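Proline dehydrogenase (Bradyrhizobium japonicum USDA 110, PDB 3HAZ) probably oxidises proline to glutamate in two steps, pairing an FAD-dependent proline dehydrogenase with an NAD-dependent 1-pyrroline-5-carboxylate dehydrogenase in one chain. Local coordinates at residues Glu73-Met78 and Tyr455-Leu460. Residues are numbered along the deposited sequence; the frame is centred on the assembly and turned at random.
Sequences EGLALM and YLVRRL. With SO4 (sulfate ion), chain K.
Leu456 meets Met78 through its CD2 methyl, which lies 3.5 Å from Met78 CE; the thioether bends at its last torsion, and the two chains cross at a slant. One residue on, Val457 offers CG2 to Leu75 CD1 at 3.6 Å. Leu75 gets there because its CG stands anti to the backbone N (chi1 -174°), which carries the branch across to the other helix. The axes of segments 73-78 and 455-460 are 10.2 Å apart at closest approach, with 139° between N-to-C directions, a roughly antiparallel packing. The first lies on helix 71-85 of the DNA-binding-domain family region, the second on helix 452-463, which follows strand 440-448 of the proline dehydrogenase barrel. Arg458 belongs to another face of its helix: NH1 donates a nearly straight bond (170°) to O3 of a sulfate probably from the crystallisation liquor, 3.1 Å away in the guanidinium plane, while NH2 forms a salt bridge with Glu199. A leucine in its place would probably leave Glu199 without this cationic mate. Leu460 divides its methyls: CD1 presses on Leu75 CB at 3.5 Å, tighter than usual for two carbons, beside the Gly74 backbone, whereas CD2 approaches Met78 SD at 3.8 Å.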
loop_
_atom_site.group_PDB
_atom_site.type_symbol
_atom_site.label_atom_id
_atom_site.label_comp_id
_atom_site.label_asym_id
_atom_site.label_seq_id
_atom_site.Cartn_x
_atom_site.Cartn_y
_atom_site.Cartn_z
ATOM N N GLU A 73 39.528 2.199 -6.419
ATOM C CA GLU A 73 40.125 2.827 -7.590
ATOM C C GLU A 73 41.134 3.895 -7.187
ATOM O O GLU A 73 42.201 4.024 -7.792
ATOM C CB GLU A 73 39.034 3.415 -8.487
ATOM C CG GLU A 73 38.249 2.344 -9.216
ATOM C CD GLU A 73 37.007 2.877 -9.900
ATOM O OE1 GLU A 73 36.504 3.950 -9.500
ATOM O OE2 GLU A 73 36.532 2.209 -10.837
ATOM N N GLY A 74 40.789 4.661 -6.160
ATOM C CA GLY A 74 41.706 5.638 -5.618
ATOM C C GLY A 74 42.972 4.945 -5.144
ATOM O O GLY A 74 44.081 5.406 -5.407
ATOM N N LEU A 75 42.805 3.834 -4.434
ATOM C CA LEU A 75 43.942 3.097 -3.897
ATOM C C LEU A 75 44.846 2.593 -5.016
ATOM O O LEU A 75 46.066 2.735 -4.946
ATOM C CB LEU A 75 43.482 1.927 -3.012
ATOM C CG LEU A 75 44.637 1.207 -2.298
ATOM C CD1 LEU A 75 44.265 0.815 -0.876
ATOM C CD2 LEU A 75 45.107 -0.006 -3.094
ATOM N N ALA A 76 44.244 2.014 -6.051
ATOM C CA ALA A 76 45.022 1.446 -7.150
ATOM C C ALA A 76 45.834 2.518 -7.882
ATOM O O ALA A 76 46.971 2.275 -8.288
ATOM C CB ALA A 76 44.119 0.692 -8.127
ATOM N N LEU A 77 45.256 3.703 -8.047
ATOM C CA LEU A 77 45.941 4.765 -8.775
ATOM C C LEU A 77 47.066 5.376 -7.935
ATOM O O LEU A 77 48.116 5.742 -8.461
ATOM C CB LEU A 77 44.955 5.838 -9.238
ATOM C CG LEU A 77 43.919 5.367 -10.265
ATOM C CD1 LEU A 77 43.047 6.525 -10.712
ATOM C CD2 LEU A 77 44.584 4.700 -11.462
ATOM N N MET A 78 46.846 5.467 -6.629
ATOM C CA MET A 78 47.874 5.967 -5.718
ATOM C C MET A 78 49.064 5.014 -5.628
ATOM O O MET A 78 50.212 5.441 -5.494
ATOM C CB MET A 78 47.276 6.215 -4.328
ATOM C CG MET A 78 46.297 7.396 -4.292
ATOM S SD MET A 78 45.530 7.616 -2.673
ATOM C CE MET A 78 46.747 8.643 -1.849
ATOM N N TYR A 455 48.174 1.555 5.444
ATOM C CA TYR A 455 47.880 2.928 5.820
ATOM C C TYR A 455 46.939 3.622 4.823
ATOM O O TYR A 455 46.029 4.349 5.222
ATOM C CB TYR A 455 49.183 3.720 5.945
ATOM C CG TYR A 455 49.003 5.181 6.307
ATOM C CD1 TYR A 455 49.010 5.595 7.634
ATOM C CD2 TYR A 455 48.843 6.148 5.320
ATOM C CE1 TYR A 455 48.851 6.936 7.971
ATOM C CE2 TYR A 455 48.685 7.490 5.644
ATOM C CZ TYR A 455 48.690 7.878 6.968
ATOM O OH TYR A 455 48.536 9.209 7.290
ATOM N N LEU A 456 47.176 3.417 3.530
ATOM C CA LEU A 456 46.367 4.058 2.496
ATOM C C LEU A 456 44.890 3.708 2.630
ATOM O O LEU A 456 44.023 4.574 2.486
ATOM C CB LEU A 456 46.858 3.669 1.103
ATOM C CG LEU A 456 47.884 4.608 0.477
ATOM C CD1 LEU A 456 48.203 4.156 -0.934
ATOM C CD2 LEU A 456 47.369 6.044 0.487
ATOM N N VAL A 457 44.622 2.432 2.899
ATOM C CA VAL A 457 43.266 1.924 3.062
ATOM C C VAL A 457 42.498 2.731 4.102
ATOM O O VAL A 457 41.436 3.293 3.818
ATOM C CB VAL A 457 43.281 0.453 3.519
ATOM C CG1 VAL A 457 41.878 0.006 3.925
ATOM C CG2 VAL A 457 43.840 -0.433 2.430
ATOM N N ARG A 458 43.041 2.780 5.313
ATOM C CA ARG A 458 42.398 3.512 6.392
ATOM C C ARG A 458 42.163 4.959 5.975
ATOM O O ARG A 458 41.072 5.499 6.159
ATOM C CB ARG A 458 43.239 3.422 7.667
ATOM C CG ARG A 458 42.457 3.626 8.946
ATOM C CD ARG A 458 42.978 2.740 10.072
ATOM N NE ARG A 458 44.426 2.556 10.017
ATOM C CZ ARG A 458 45.311 3.522 10.245
ATOM N NH1 ARG A 458 44.895 4.745 10.529
ATOM N NH2 ARG A 458 46.610 3.267 10.176
ATOM N N ARG A 459 43.179 5.569 5.371
ATOM C CA ARG A 459 43.102 6.959 4.929
ATOM C C ARG A 459 41.971 7.204 3.929
ATOM O O ARG A 459 41.280 8.226 3.997
ATOM C CB ARG A 459 44.442 7.388 4.312
ATOM C CG ARG A 459 44.429 8.758 3.655
ATOM C CD ARG A 459 44.627 9.870 4.670
ATOM N NE ARG A 459 45.054 11.106 4.021
ATOM C CZ ARG A 459 46.317 11.520 3.952
ATOM N NH1 ARG A 459 47.288 10.806 4.507
ATOM N NH2 ARG A 459 46.607 12.656 3.335
ATOM N N LEU A 460 41.796 6.272 2.997
ATOM C CA LEU A 460 40.827 6.435 1.915
ATOM C C LEU A 460 39.384 6.242 2.376
ATOM O O LEU A 460 38.464 6.819 1.801
ATOM C CB LEU A 460 41.132 5.470 0.767
ATOM C CG LEU A 460 42.417 5.730 -0.018
ATOM C CD1 LEU A 460 42.590 4.684 -1.102
ATOM C CD2 LEU A 460 42.392 7.119 -0.618
HETATM S S SO4 K . 45.612 7.399 12.217
HETATM O O1 SO4 K . 45.440 8.840 12.375
HETATM O O2 SO4 K . 44.374 6.845 11.684
HETATM O O3 SO4 K . 46.708 7.135 11.287
HETATM O O4 SO4 K . 45.918 6.794 13.513
#